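Local atomic coordinates of inulin fructotransferase (PDB entry 2INV), a protein that catalyses the lyase-type breakdown of inulin by intramolecular fructosyl transfer, probably releasing a cyclic di-fructose anhydride. Residues 62-75 against 112-126. Sequence-based numbering, arbitrary orientation.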
# COMPACT_ATOMS: atom_id res chain seq x y z
N ILE A 62 16.33 7.90 17.14
CA ILE A 62 16.34 9.35 17.32
C ILE A 62 15.09 9.81 18.06
O ILE A 62 14.01 9.94 17.48
CB ILE A 62 16.45 10.09 15.98
CG1 ILE A 62 17.72 9.65 15.24
CG2 ILE A 62 16.51 11.60 16.21
CD1 ILE A 62 17.77 10.05 13.78
N PRO A 63 15.21 10.02 19.38
CA PRO A 63 14.14 10.46 20.29
C PRO A 63 13.41 11.74 19.83
O PRO A 63 13.95 12.53 19.06
CB PRO A 63 14.88 10.69 21.60
CG PRO A 63 15.84 9.56 21.60
CD PRO A 63 16.36 9.52 20.16
N PRO A 64 12.16 11.93 20.28
CA PRO A 64 11.43 13.14 19.89
C PRO A 64 12.28 14.35 20.25
O PRO A 64 12.71 14.48 21.38
CB PRO A 64 10.16 13.05 20.73
CG PRO A 64 9.88 11.59 20.71
CD PRO A 64 11.25 10.94 20.88
N GLY A 65 12.51 15.24 19.29
CA GLY A 65 13.30 16.41 19.60
C GLY A 65 13.82 17.24 18.45
O GLY A 65 13.70 16.88 17.29
N ASP A 66 14.41 18.38 18.81
CA ASP A 66 14.98 19.32 17.86
C ASP A 66 16.49 19.09 17.82
O ASP A 66 17.18 19.32 18.81
CB ASP A 66 14.69 20.77 18.27
CG ASP A 66 13.22 21.13 18.14
OD1 ASP A 66 12.56 20.61 17.22
OD2 ASP A 66 12.72 21.93 18.96
N TYR A 67 17.01 18.65 16.67
CA TYR A 67 18.44 18.39 16.52
C TYR A 67 19.03 19.08 15.29
O TYR A 67 18.49 18.99 14.19
CB TYR A 67 18.68 16.88 16.38
CG TYR A 67 17.98 16.03 17.40
CD1 TYR A 67 18.50 15.88 18.69
CD2 TYR A 67 16.79 15.38 17.09
CE1 TYR A 67 17.85 15.10 19.64
CE2 TYR A 67 16.13 14.60 18.03
CZ TYR A 67 16.66 14.46 19.30
OH TYR A 67 16.01 13.70 20.23
N ASP A 68 20.15 19.77 15.49
CA ASP A 68 20.86 20.48 14.42
C ASP A 68 21.91 19.57 13.78
O ASP A 68 22.67 18.91 14.48
CB ASP A 68 21.60 21.71 14.95
CG ASP A 68 20.70 22.92 15.14
OD1 ASP A 68 19.47 22.81 14.90
OD2 ASP A 68 21.23 23.99 15.50
N LEU A 69 21.95 19.53 12.45
CA LEU A 69 22.95 18.71 11.78
C LEU A 69 23.87 19.62 10.96
O LEU A 69 23.45 20.20 9.95
CB LEU A 69 22.31 17.67 10.85
CG LEU A 69 23.28 16.65 10.24
CD1 LEU A 69 22.61 15.30 10.15
CD2 LEU A 69 23.77 17.11 8.88
N HIS A 70 25.11 19.76 11.42
CA HIS A 70 26.08 20.58 10.73
C HIS A 70 27.00 19.65 9.92
O HIS A 70 27.39 19.97 8.80
CB HIS A 70 26.89 21.41 11.74
CG HIS A 70 26.17 22.60 12.28
ND1 HIS A 70 26.14 23.83 11.65
CD2 HIS A 70 25.46 22.77 13.43
CE1 HIS A 70 25.46 24.69 12.38
NE2 HIS A 70 25.03 24.07 13.46
N THR A 71 27.34 18.49 10.49
CA THR A 71 28.23 17.52 9.84
C THR A 71 27.53 16.39 9.07
O THR A 71 26.76 15.61 9.64
CB THR A 71 29.17 16.86 10.86
OG1 THR A 71 29.91 17.88 11.55
CG2 THR A 71 30.16 15.95 10.15
N GLN A 72 27.86 16.28 7.79
CA GLN A 72 27.30 15.25 6.90
C GLN A 72 27.59 13.84 7.39
O GLN A 72 28.74 13.51 7.70
CB GLN A 72 27.85 15.42 5.48
CG GLN A 72 27.56 14.24 4.54
CD GLN A 72 28.38 14.28 3.27
OE1 GLN A 72 29.54 13.88 3.24
NE2 GLN A 72 27.76 14.79 2.20
N VAL A 73 26.55 13.00 7.43
CA VAL A 73 26.71 11.62 7.88
C VAL A 73 26.97 10.69 6.72
O VAL A 73 26.18 10.62 5.77
CB VAL A 73 25.46 11.10 8.60
CG1 VAL A 73 25.66 9.64 9.00
CG2 VAL A 73 25.19 11.94 9.84
N VAL A 74 28.07 9.96 6.79
CA VAL A 74 28.42 9.01 5.75
C VAL A 74 28.07 7.62 6.26
O VAL A 74 28.64 7.14 7.24
CB VAL A 74 29.91 9.12 5.40
CG1 VAL A 74 30.31 8.01 4.45
CG2 VAL A 74 30.18 10.48 4.76
N VAL A 75 27.10 7.01 5.60
CA VAL A 75 26.64 5.68 5.97
C VAL A 75 27.27 4.65 5.07
O VAL A 75 26.98 4.58 3.87
CB VAL A 75 25.10 5.59 5.89
CG1 VAL A 75 24.65 4.19 6.26
CG2 VAL A 75 24.48 6.62 6.81
N HIS A 112 12.96 15.47 14.83
CA HIS A 112 13.29 16.59 13.98
C HIS A 112 14.78 16.90 13.78
O HIS A 112 15.47 17.33 14.72
CB HIS A 112 12.54 17.78 14.58
CG HIS A 112 12.72 19.08 13.87
ND1 HIS A 112 12.66 19.21 12.50
CD2 HIS A 112 12.84 20.33 14.37
CE1 HIS A 112 12.74 20.49 12.18
NE2 HIS A 112 12.84 21.19 13.30
N ILE A 113 15.28 16.69 12.56
CA ILE A 113 16.67 16.99 12.26
C ILE A 113 16.71 18.18 11.31
O ILE A 113 16.16 18.13 10.21
CB ILE A 113 17.40 15.82 11.58
CG1 ILE A 113 17.65 14.70 12.59
CG2 ILE A 113 18.73 16.31 11.00
CD1 ILE A 113 18.38 13.51 12.01
N ARG A 114 17.34 19.25 11.77
CA ARG A 114 17.47 20.42 10.95
C ARG A 114 18.80 20.31 10.25
O ARG A 114 19.86 20.27 10.87
CB ARG A 114 17.38 21.66 11.81
CG ARG A 114 16.35 21.53 12.92
CD ARG A 114 15.76 22.87 13.21
NE ARG A 114 16.82 23.84 13.44
CZ ARG A 114 16.73 25.13 13.18
NH1 ARG A 114 15.63 25.62 12.68
NH2 ARG A 114 17.77 25.91 13.40
N VAL A 115 18.69 20.21 8.93
CA VAL A 115 19.82 20.07 8.04
C VAL A 115 20.47 21.43 7.83
O VAL A 115 19.90 22.30 7.17
CB VAL A 115 19.34 19.48 6.71
CG1 VAL A 115 20.49 19.30 5.75
CG2 VAL A 115 18.64 18.15 6.97
N LEU A 116 21.65 21.60 8.39
CA LEU A 116 22.39 22.86 8.28
C LEU A 116 23.75 22.54 7.65
O LEU A 116 24.79 22.99 8.13
CB LEU A 116 22.58 23.47 9.66
CG LEU A 116 21.28 23.61 10.45
CD1 LEU A 116 21.59 23.96 11.90
CD2 LEU A 116 20.41 24.67 9.80
N THR A 117 23.72 21.75 6.59
CA THR A 117 24.92 21.34 5.91
C THR A 117 25.65 22.42 5.13
O THR A 117 25.06 23.37 4.62
CB THR A 117 24.64 20.16 4.97
OG1 THR A 117 23.50 20.46 4.16
CG2 THR A 117 24.36 18.90 5.78
N SER A 118 26.96 22.22 5.02
CA SER A 118 27.85 23.14 4.31
C SER A 118 27.90 22.74 2.83
O SER A 118 27.69 21.57 2.48
CB SER A 118 29.26 23.06 4.89
OG SER A 118 29.26 23.41 6.27
N PRO A 119 28.15 23.71 1.95
CA PRO A 119 28.23 23.44 0.50
C PRO A 119 29.05 22.20 0.12
O PRO A 119 28.63 21.41 -0.73
CB PRO A 119 28.85 24.72 -0.03
CG PRO A 119 28.18 25.75 0.81
CD PRO A 119 28.19 25.16 2.22
N SER A 120 30.20 22.02 0.77
CA SER A 120 31.10 20.90 0.49
C SER A 120 30.58 19.51 0.88
O SER A 120 31.18 18.49 0.51
CB SER A 120 32.45 21.15 1.16
OG SER A 120 32.29 21.50 2.52
N ALA A 121 29.48 19.47 1.63
CA ALA A 121 28.87 18.21 2.06
C ALA A 121 27.37 18.46 2.20
O ALA A 121 26.83 18.47 3.30
CB ALA A 121 29.48 17.75 3.38
N PRO A 122 26.68 18.69 1.07
CA PRO A 122 25.24 18.96 0.97
C PRO A 122 24.31 18.04 1.75
O PRO A 122 23.49 18.49 2.55
CB PRO A 122 24.99 18.83 -0.53
CG PRO A 122 26.22 19.43 -1.11
CD PRO A 122 27.33 18.84 -0.25
N GLN A 123 24.46 16.75 1.49
CA GLN A 123 23.63 15.70 2.07
C GLN A 123 23.74 15.46 3.57
O GLN A 123 24.84 15.31 4.11
CB GLN A 123 23.90 14.40 1.32
CG GLN A 123 24.05 14.61 -0.19
CD GLN A 123 25.49 14.73 -0.65
OE1 GLN A 123 26.34 15.28 0.06
NE2 GLN A 123 25.77 14.24 -1.85
N ALA A 124 22.60 15.41 4.24
CA ALA A 124 22.56 15.15 5.68
C ALA A 124 23.08 13.73 5.84
O ALA A 124 23.92 13.45 6.69
CB ALA A 124 21.13 15.25 6.21
N PHE A 125 22.58 12.86 4.98
CA PHE A 125 22.98 11.46 4.98
C PHE A 125 23.44 11.07 3.58
O PHE A 125 22.71 11.22 2.60
CB PHE A 125 21.83 10.56 5.43
CG PHE A 125 21.45 10.76 6.87
CD1 PHE A 125 20.48 11.68 7.23
CD2 PHE A 125 22.11 10.06 7.87
CE1 PHE A 125 20.17 11.90 8.57
CE2 PHE A 125 21.81 10.27 9.20
CZ PHE A 125 20.84 11.20 9.56
N LEU A 126 24.67 10.56 3.51
CA LEU A 126 25.23 10.12 2.25
C LEU A 126 25.65 8.67 2.43
O LEU A 126 26.60 8.36 3.15
CB LEU A 126 26.43 10.97 1.85
CG LEU A 126 27.09 10.60 0.52
CD1 LEU A 126 26.07 10.63 -0.61
CD2 LEU A 126 28.22 11.59 0.25
O HOH W 1 28.01 19.75 5.82
O HOH W 2 26.87 24.27 9.08
O HOH W 3 28.70 22.36 8.60
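L116 lies over one face of the H70 imidazole, its CD1 4.2 Å from the ring centroid, a CH-pi contact over the face. At the ring's edge H70 ND1 meets a water oxygen 2.7 Å away, and that water also donates to L116 O. The F125 ring takes V75 CG2 at its edge, near its plane, and V73 CB approaches F125 CD2 obliquely at 3.6 Å. These residues sit on successive coils near the N-terminal end of the right-handed parallel beta-helix: strand 65-69 pairs in parallel with 112-115, and past the corner at A124 and F125, V73 and V74 pair with F125 and L126. Backbone bonds run on from H112 N to G65 O through L116 N to L69 O, then resume at V73 N to A124 O.

On the face with D66 and H112, D68 and R114 lie side by side. The R114 guanidinium offers its edge: NE gives an almost straight salt-bridge bond to D68 OD1 (3.2 Å), the carboxylate plane turned 27° from its own. R114 NH1 bonds to Q107, and R114 CG rests 3.5 Å above one face of the H112 ring, offset toward the rim. Cut back to alanine, this position would probably leave the D68 carboxylate without its charged mate, Q107 without the NH1 bond and the imidazole without the CG contact.

The other face looks into the coil. With CG anti to the backbone N (chi1 -172°), L69 brings CD2 to 3.6 Å from T117 CG2, and its CB packs on I113 CG2; I34 of helix 30-48 touches L69. Ahead of the corner, in the loops after the strands, a water donates to H70 O and A121 O and accepts from S118 N. At the start of 62-75, Y67 OH donates to P63 O at 2.6 Å from above the carbonyl plane, right where a CB on G65 would collide with the hydroxyl.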